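Local coordinates for protein MJ1225 (Methanocaldococcus jannaschii, PDB 3KH5), which is of unknown function but binds AMP and ADP, and is a putative archaeal homologue of the AMPK gamma subunit built from CBS motifs, at residues 58-63 with 76-81. Residues are numbered along the deposited sequence; the frame is centred on the assembly and turned at random.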
ATOM      1  N   VAL A  58      -8.267  -2.373  -4.460  1.00 30.04           N
ATOM      2  CA  VAL A  58      -7.821  -2.651  -5.836  1.00 30.34           C
ATOM      3  C   VAL A  58      -8.230  -4.061  -6.302  1.00 30.46           C
ATOM      4  O   VAL A  58      -8.596  -4.263  -7.464  1.00 30.51           O
ATOM      5  CB  VAL A  58      -6.294  -2.407  -6.002  1.00 30.38           C
ATOM      6  CG1 VAL A  58      -5.783  -2.906  -7.354  1.00 30.28           C
ATOM      7  CG2 VAL A  58      -5.983  -0.927  -5.848  1.00 30.41           C
ATOM      8  N   ASP A  59      -8.166  -5.018  -5.380  1.00 30.50           N
ATOM      9  CA  ASP A  59      -8.663  -6.384  -5.578  1.00 30.64           C
ATOM     10  C   ASP A  59     -10.173  -6.371  -5.899  1.00 30.78           C
ATOM     11  O   ASP A  59     -10.614  -6.873  -6.941  1.00 30.89           O
ATOM     12  CB  ASP A  59      -8.356  -7.159  -4.285  1.00 30.56           C
ATOM     13  CG  ASP A  59      -8.651  -8.647  -4.375  1.00 30.85           C
ATOM     14  OD1 ASP A  59      -9.564  -9.059  -5.115  1.00 30.64           O
ATOM     15  OD2 ASP A  59      -7.974  -9.415  -3.655  1.00 31.31           O
ATOM     16  N   PHE A  60     -10.938  -5.780  -4.984  1.00 30.93           N
ATOM     17  CA  PHE A  60     -12.378  -5.554  -5.105  1.00 31.28           C
ATOM     18  C   PHE A  60     -12.795  -4.895  -6.427  1.00 31.54           C
ATOM     19  O   PHE A  60     -13.793  -5.285  -7.031  1.00 31.66           O
ATOM     20  CB  PHE A  60     -12.809  -4.695  -3.911  1.00 31.28           C
ATOM     21  CG  PHE A  60     -14.234  -4.230  -3.948  1.00 31.56           C
ATOM     22  CD1 PHE A  60     -15.285  -5.130  -3.803  1.00 31.75           C
ATOM     23  CD2 PHE A  60     -14.525  -2.873  -4.070  1.00 32.21           C
ATOM     24  CE1 PHE A  60     -16.605  -4.689  -3.814  1.00 32.08           C
ATOM     25  CE2 PHE A  60     -15.841  -2.420  -4.082  1.00 32.43           C
ATOM     26  CZ  PHE A  60     -16.884  -3.330  -3.953  1.00 32.13           C
ATOM     27  N   MET A  61     -12.020  -3.908  -6.869  1.00 31.91           N
ATOM     28  CA  MET A  61     -12.315  -3.169  -8.097  1.00 32.51           C
ATOM     29  C   MET A  61     -12.138  -3.987  -9.376  1.00 32.52           C
ATOM     30  O   MET A  61     -12.601  -3.570 -10.442  1.00 32.67           O
ATOM     31  CB  MET A  61     -11.437  -1.922  -8.185  1.00 32.67           C
ATOM     32  CG  MET A  61     -11.949  -0.714  -7.412  1.00 34.30           C
ATOM     33  SD  MET A  61     -10.688   0.575  -7.194  1.00 37.39           S
ATOM     34  CE  MET A  61      -9.586   0.274  -8.585  1.00 37.35           C
ATOM     35  N   GLY A  62     -11.464  -5.133  -9.282  1.00 32.45           N
ATOM     36  CA  GLY A  62     -11.144  -5.914 -10.490  1.00 32.22           C
ATOM     37  C   GLY A  62      -9.859  -6.721 -10.426  1.00 31.94           C
ATOM     38  O   GLY A  62      -9.709  -7.702 -11.156  1.00 31.96           O
ATOM     39  N   GLY A  63      -8.937  -6.314  -9.555  1.00 31.57           N
ATOM     40  CA  GLY A  63      -7.618  -6.935  -9.465  1.00 31.02           C
ATOM     41  C   GLY A  63      -7.581  -8.385  -9.010  1.00 30.86           C
ATOM     42  O   GLY A  63      -6.632  -9.106  -9.317  1.00 30.79           O
ATOM     43  N   ARG A  76     -22.643  -6.239 -11.204  1.00 57.00           N
ATOM     44  CA  ARG A  76     -21.844  -5.170 -11.795  1.00 56.64           C
ATOM     45  C   ARG A  76     -22.111  -3.780 -11.218  1.00 55.73           C
ATOM     46  O   ARG A  76     -21.532  -2.794 -11.683  1.00 55.74           O
ATOM     47  CB  ARG A  76     -22.044  -5.136 -13.309  1.00 57.03           C
ATOM     48  CG  ARG A  76     -21.636  -6.412 -14.016  1.00 58.60           C
ATOM     49  CD  ARG A  76     -20.694  -6.047 -15.105  1.00 61.52           C
ATOM     50  NE  ARG A  76     -19.827  -4.978 -14.624  1.00 63.78           N
ATOM     51  CZ  ARG A  76     -18.827  -4.445 -15.311  1.00 65.03           C
ATOM     52  NH1 ARG A  76     -18.543  -4.877 -16.535  1.00 65.43           N
ATOM     53  NH2 ARG A  76     -18.104  -3.476 -14.771  1.00 65.48           N
ATOM     54  N   ASN A  77     -22.975  -3.702 -10.213  1.00 54.52           N
ATOM     55  CA  ASN A  77     -23.301  -2.431  -9.582  1.00 53.20           C
ATOM     56  C   ASN A  77     -22.316  -2.088  -8.466  1.00 52.30           C
ATOM     57  O   ASN A  77     -22.470  -2.541  -7.328  1.00 52.04           O
ATOM     58  CB  ASN A  77     -24.730  -2.476  -9.045  1.00 53.35           C
ATOM     59  CG  ASN A  77     -25.295  -1.103  -8.762  1.00 53.32           C
ATOM     60  OD1 ASN A  77     -24.581  -0.100  -8.757  1.00 53.59           O
ATOM     61  ND2 ASN A  77     -26.599  -1.052  -8.520  1.00 53.50           N
ATOM     62  N   PHE A  78     -21.310  -1.287  -8.810  1.00 51.17           N
ATOM     63  CA  PHE A  78     -20.266  -0.872  -7.876  1.00 50.22           C
ATOM     64  C   PHE A  78     -20.831  -0.056  -6.724  1.00 49.42           C
ATOM     65  O   PHE A  78     -20.425  -0.229  -5.574  1.00 49.33           O
ATOM     66  CB  PHE A  78     -19.201  -0.058  -8.617  1.00 50.32           C
ATOM     67  CG  PHE A  78     -18.149   0.536  -7.724  1.00 50.50           C
ATOM     68  CD1 PHE A  78     -17.116  -0.251  -7.230  1.00 50.56           C
ATOM     69  CD2 PHE A  78     -18.178   1.888  -7.395  1.00 50.65           C
ATOM     70  CE1 PHE A  78     -16.136   0.292  -6.410  1.00 50.61           C
ATOM     71  CE2 PHE A  78     -17.200   2.440  -6.574  1.00 50.64           C
ATOM     72  CZ  PHE A  78     -16.177   1.640  -6.082  1.00 50.48           C
ATOM     73  N   LEU A  79     -21.761   0.838  -7.047  1.00 48.33           N
ATOM     74  CA  LEU A  79     -22.384   1.693  -6.049  1.00 47.22           C
ATOM     75  C   LEU A  79     -23.204   0.909  -5.033  1.00 46.12           C
ATOM     76  O   LEU A  79     -23.195   1.240  -3.841  1.00 46.01           O
ATOM     77  CB  LEU A  79     -23.224   2.777  -6.721  1.00 47.42           C
ATOM     78  CG  LEU A  79     -22.666   4.205  -6.703  1.00 47.87           C
ATOM     79  CD1 LEU A  79     -21.135   4.212  -6.661  1.00 48.33           C
ATOM     80  CD2 LEU A  79     -23.190   4.980  -7.909  1.00 48.19           C
ATOM     81  N   ALA A  80     -23.906  -0.126  -5.489  1.00 44.76           N
ATOM     82  CA  ALA A  80     -24.607  -1.008  -4.557  1.00 43.40           C
ATOM     83  C   ALA A  80     -23.626  -1.864  -3.749  1.00 42.51           C
ATOM     84  O   ALA A  80     -23.801  -2.046  -2.541  1.00 42.36           O
ATOM     85  CB  ALA A  80     -25.603  -1.890  -5.293  1.00 43.50           C
ATOM     86  N   ALA A  81     -22.599  -2.377  -4.430  1.00 41.33           N
ATOM     87  CA  ALA A  81     -21.614  -3.276  -3.827  1.00 40.21           C
ATOM     88  C   ALA A  81     -20.867  -2.622  -2.675  1.00 39.45           C
ATOM     89  O   ALA A  81     -20.534  -3.283  -1.691  1.00 39.18           O
ATOM     90  CB  ALA A  81     -20.632  -3.779  -4.879  1.00 40.21           C
TER
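Phe-60 and Phe-78 touch through their ring borders, a worked example of two helices joined by aromatic side chains while their backbones stay well apart: the nearest alpha carbons, those of Met-61 and Phe-78, are 8.3 Å from each other. CE2 of Phe-60 lies 3.6 Å from CE1 of Phe-78. With planes at 41° and centroids 5.9 Å apart, neither ring lies over the other, and the pair is no stack. CZ of Phe-60 also reaches CB of Ala-81, 3.9 Å away at the ring edge and near its plane. Met-61 adds a looser touch from its CG to CE1 of Phe-78. All four residues are buried and no hydrogen bond crosses, so the contact is wholly apolar. Phe-60 starts out facing the other helix, whereas Phe-78 leaves its backbone alongside and, with CG anti to N (chi1 174°), only its ring comes close. Helix 54-63 belongs to the first CBS motif; 78-81 is a short helix following helix 68-73. The contact packs beside, without lining, the site of the AMP held by Ser-65, Asn-68, Leu-69, Glu-72, Lys-73 and Glu-88. Ile-70 packs on Phe-60, Phe-78 and Ala-81 alike, while Leu-203 of helix 196-203 touches Met-61 and Phe-78. Further out, Asn-77 N-caps the turn bearing Phe-78, its OD1 accepting a weak bond from Ala-80 N, and helix 54-63 ends in a pi-helical turn, closed by Gly-63 N on Val-58 O at 2.9 Å.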